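190aa long hypothetical protein (Pyrococcus horikoshii, PDB 2DDZ) is of unknown function, a hexameric DUF366-family protein probably related in fold to class II aminoacyl-tRNA synthetases. Local coordinates at residues L75-D80 and E177-D182. Residues are numbered along the deposited sequence; the frame is centred on the assembly and turned at random.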
loop_
_atom_site.group_PDB
_atom_site.type_symbol
_atom_site.label_atom_id
_atom_site.label_comp_id
_atom_site.label_asym_id
_atom_site.label_seq_id
_atom_site.Cartn_x
_atom_site.Cartn_y
_atom_site.Cartn_z
ATOM N N LEU E 75 -3.048 8.046 14.102
ATOM C CA LEU E 75 -3.999 7.262 13.339
ATOM C C LEU E 75 -3.305 6.067 12.701
ATOM O O LEU E 75 -2.351 6.205 11.929
ATOM C CB LEU E 75 -4.646 8.130 12.251
ATOM C CG LEU E 75 -5.444 9.335 12.753
ATOM C CD1 LEU E 75 -6.056 10.064 11.587
ATOM C CD2 LEU E 75 -6.533 8.863 13.708
ATOM N N PHE E 76 -3.803 4.889 13.027
ATOM C CA PHE E 76 -3.244 3.674 12.494
ATOM C C PHE E 76 -3.897 3.343 11.162
ATOM O O PHE E 76 -4.668 2.394 11.027
ATOM C CB PHE E 76 -3.412 2.554 13.515
ATOM C CG PHE E 76 -2.652 2.804 14.786
ATOM C CD1 PHE E 76 -3.190 3.608 15.790
ATOM C CD2 PHE E 76 -1.367 2.278 14.954
ATOM C CE1 PHE E 76 -2.453 3.885 16.952
ATOM C CE2 PHE E 76 -0.622 2.546 16.114
ATOM C CZ PHE E 76 -1.165 3.351 17.112
ATOM N N TRP E 77 -3.584 4.176 10.185
ATOM C CA TRP E 77 -4.088 4.036 8.835
ATOM C C TRP E 77 -2.854 3.744 8.022
ATOM O O TRP E 77 -1.792 3.516 8.587
ATOM C CB TRP E 77 -4.717 5.355 8.384
ATOM C CG TRP E 77 -5.864 5.787 9.252
ATOM C CD1 TRP E 77 -6.402 5.103 10.311
ATOM C CD2 TRP E 77 -6.656 6.970 9.099
ATOM N NE1 TRP E 77 -7.480 5.783 10.818
ATOM C CE2 TRP E 77 -7.659 6.933 10.094
ATOM C CE3 TRP E 77 -6.617 8.057 8.216
ATOM C CZ2 TRP E 77 -8.618 7.942 10.227
ATOM C CZ3 TRP E 77 -7.569 9.059 8.350
ATOM C CH2 TRP E 77 -8.556 8.992 9.349
ATOM N N HIS E 78 -2.979 3.745 6.701
ATOM C CA HIS E 78 -1.811 3.497 5.872
ATOM C C HIS E 78 -0.855 4.658 6.147
ATOM O O HIS E 78 -1.237 5.817 6.006
ATOM C CB HIS E 78 -2.179 3.483 4.388
ATOM C CG HIS E 78 -1.060 3.030 3.500
ATOM N ND1 HIS E 78 -0.965 3.385 2.172
ATOM C CD2 HIS E 78 0.009 2.238 3.755
ATOM C CE1 HIS E 78 0.115 2.830 1.646
ATOM N NE2 HIS E 78 0.722 2.129 2.586
ATOM N N PRO E 79 0.392 4.369 6.561
ATOM C CA PRO E 79 1.349 5.451 6.841
ATOM C C PRO E 79 1.793 6.187 5.579
ATOM O O PRO E 79 2.951 6.125 5.183
ATOM C CB PRO E 79 2.507 4.721 7.528
ATOM C CG PRO E 79 1.832 3.528 8.161
ATOM C CD PRO E 79 0.924 3.082 7.034
ATOM N N ASP E 80 0.857 6.906 4.974
ATOM C CA ASP E 80 1.088 7.659 3.745
ATOM C C ASP E 80 1.344 9.143 4.049
ATOM O O ASP E 80 0.496 9.802 4.644
ATOM C CB ASP E 80 -0.157 7.517 2.868
ATOM C CG ASP E 80 0.025 8.102 1.495
ATOM O OD1 ASP E 80 0.970 8.897 1.299
ATOM O OD2 ASP E 80 -0.793 7.769 0.612
ATOM N N GLU E 177 -13.990 11.519 12.373
ATOM C CA GLU E 177 -15.039 10.518 12.220
ATOM C C GLU E 177 -15.890 10.711 10.966
ATOM O O GLU E 177 -16.418 9.740 10.430
ATOM C CB GLU E 177 -15.916 10.472 13.475
ATOM C CG GLU E 177 -15.136 9.992 14.698
ATOM C CD GLU E 177 -15.991 9.813 15.939
ATOM O OE1 GLU E 177 -16.743 10.748 16.296
ATOM O OE2 GLU E 177 -15.902 8.733 16.564
ATOM N N LYS E 178 -16.030 11.956 10.502
ATOM C CA LYS E 178 -16.778 12.190 9.281
ATOM C C LYS E 178 -15.865 11.799 8.108
ATOM O O LYS E 178 -16.341 11.321 7.084
ATOM C CB LYS E 178 -17.215 13.650 9.136
ATOM C CG LYS E 178 -17.969 13.938 7.813
ATOM C CD LYS E 178 -19.441 13.498 7.835
ATOM C CE LYS E 178 -20.127 13.704 6.473
ATOM N NZ LYS E 178 -19.639 14.902 5.707
ATOM N N VAL E 179 -14.550 11.981 8.262
ATOM C CA VAL E 179 -13.611 11.597 7.207
ATOM C C VAL E 179 -13.660 10.085 6.985
ATOM O O VAL E 179 -13.535 9.593 5.850
ATOM C CB VAL E 179 -12.146 11.927 7.564
ATOM C CG1 VAL E 179 -11.218 11.258 6.546
ATOM C CG2 VAL E 179 -11.922 13.436 7.563
ATOM N N ARG E 180 -13.834 9.358 8.085
ATOM C CA ARG E 180 -13.887 7.897 8.056
ATOM C C ARG E 180 -15.229 7.428 7.528
ATOM O O ARG E 180 -15.294 6.543 6.686
ATOM C CB ARG E 180 -13.646 7.311 9.465
ATOM C CG ARG E 180 -13.358 5.809 9.416
ATOM C CD ARG E 180 -12.403 5.302 10.506
ATOM N NE ARG E 180 -11.723 6.353 11.273
ATOM C CZ ARG E 180 -11.808 6.480 12.599
ATOM N NH1 ARG E 180 -11.162 7.453 13.228
ATOM N NH2 ARG E 180 -12.545 5.632 13.303
ATOM N N LYS E 181 -16.302 8.032 8.023
ATOM C CA LYS E 181 -17.629 7.643 7.574
ATOM C C LYS E 181 -17.839 7.899 6.096
ATOM O O LYS E 181 -18.403 7.064 5.406
ATOM C CB LYS E 181 -18.708 8.341 8.409
ATOM C CG LYS E 181 -18.805 7.784 9.834
ATOM C CD LYS E 181 -19.816 8.534 10.683
ATOM C CE LYS E 181 -19.756 8.074 12.135
ATOM N NZ LYS E 181 -20.645 8.886 13.018
ATOM N N ASP E 182 -17.363 9.033 5.595
ATOM C CA ASP E 182 -17.522 9.341 4.176
ATOM C C ASP E 182 -16.756 8.387 3.276
ATOM O O ASP E 182 -17.171 8.113 2.153
ATOM C CB ASP E 182 -17.054 10.769 3.871
ATOM C CG ASP E 182 -18.085 11.822 4.244
ATOM O OD1 ASP E 182 -19.289 11.496 4.323
ATOM O OD2 ASP E 182 -17.685 12.987 4.441
#
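The indole of Trp-77 meets Arg-180 at its rim, while one of its faces carries Leu-75 CD1, offset toward the rim and 3.4 Å above the ring plane. NH1 of Arg-180 lies in that plane at the edge, 4.0 Å from Trp-77 CZ2, and the guanidinium stands steeply to the indole, the two planes 75° apart. The contact joins the loop between strand 68-75 of the mixed sheet and helix 81-100 to helix 161-184, a packing of helix against loop in the DUF366 domain. Closest of all is Arg-180 NE, which comes obliquely to within 3.6 Å of Trp-77 CZ2. Bends at chi2 (148°) and chi3 (-11°) fold the arginine chain so that its head reaches the six-membered ring. Trp-77 NE1 donates a hydrogen bond to Asp-35 OD2, also a long, weak ion-pair partner of Arg-180 NH1, and Arg-180 NH2 donates one to Ser-3 O. The Trp-77 side chain also touches Leu-83 and Leu-87 of helix 81-100, and Trp-77 packs on Leu-82 of a second subunit, which puts it at a subunit interface. Val-179 adds a looser apolar touch, its CG1 lying 4.5 Å from Trp-77 CH2.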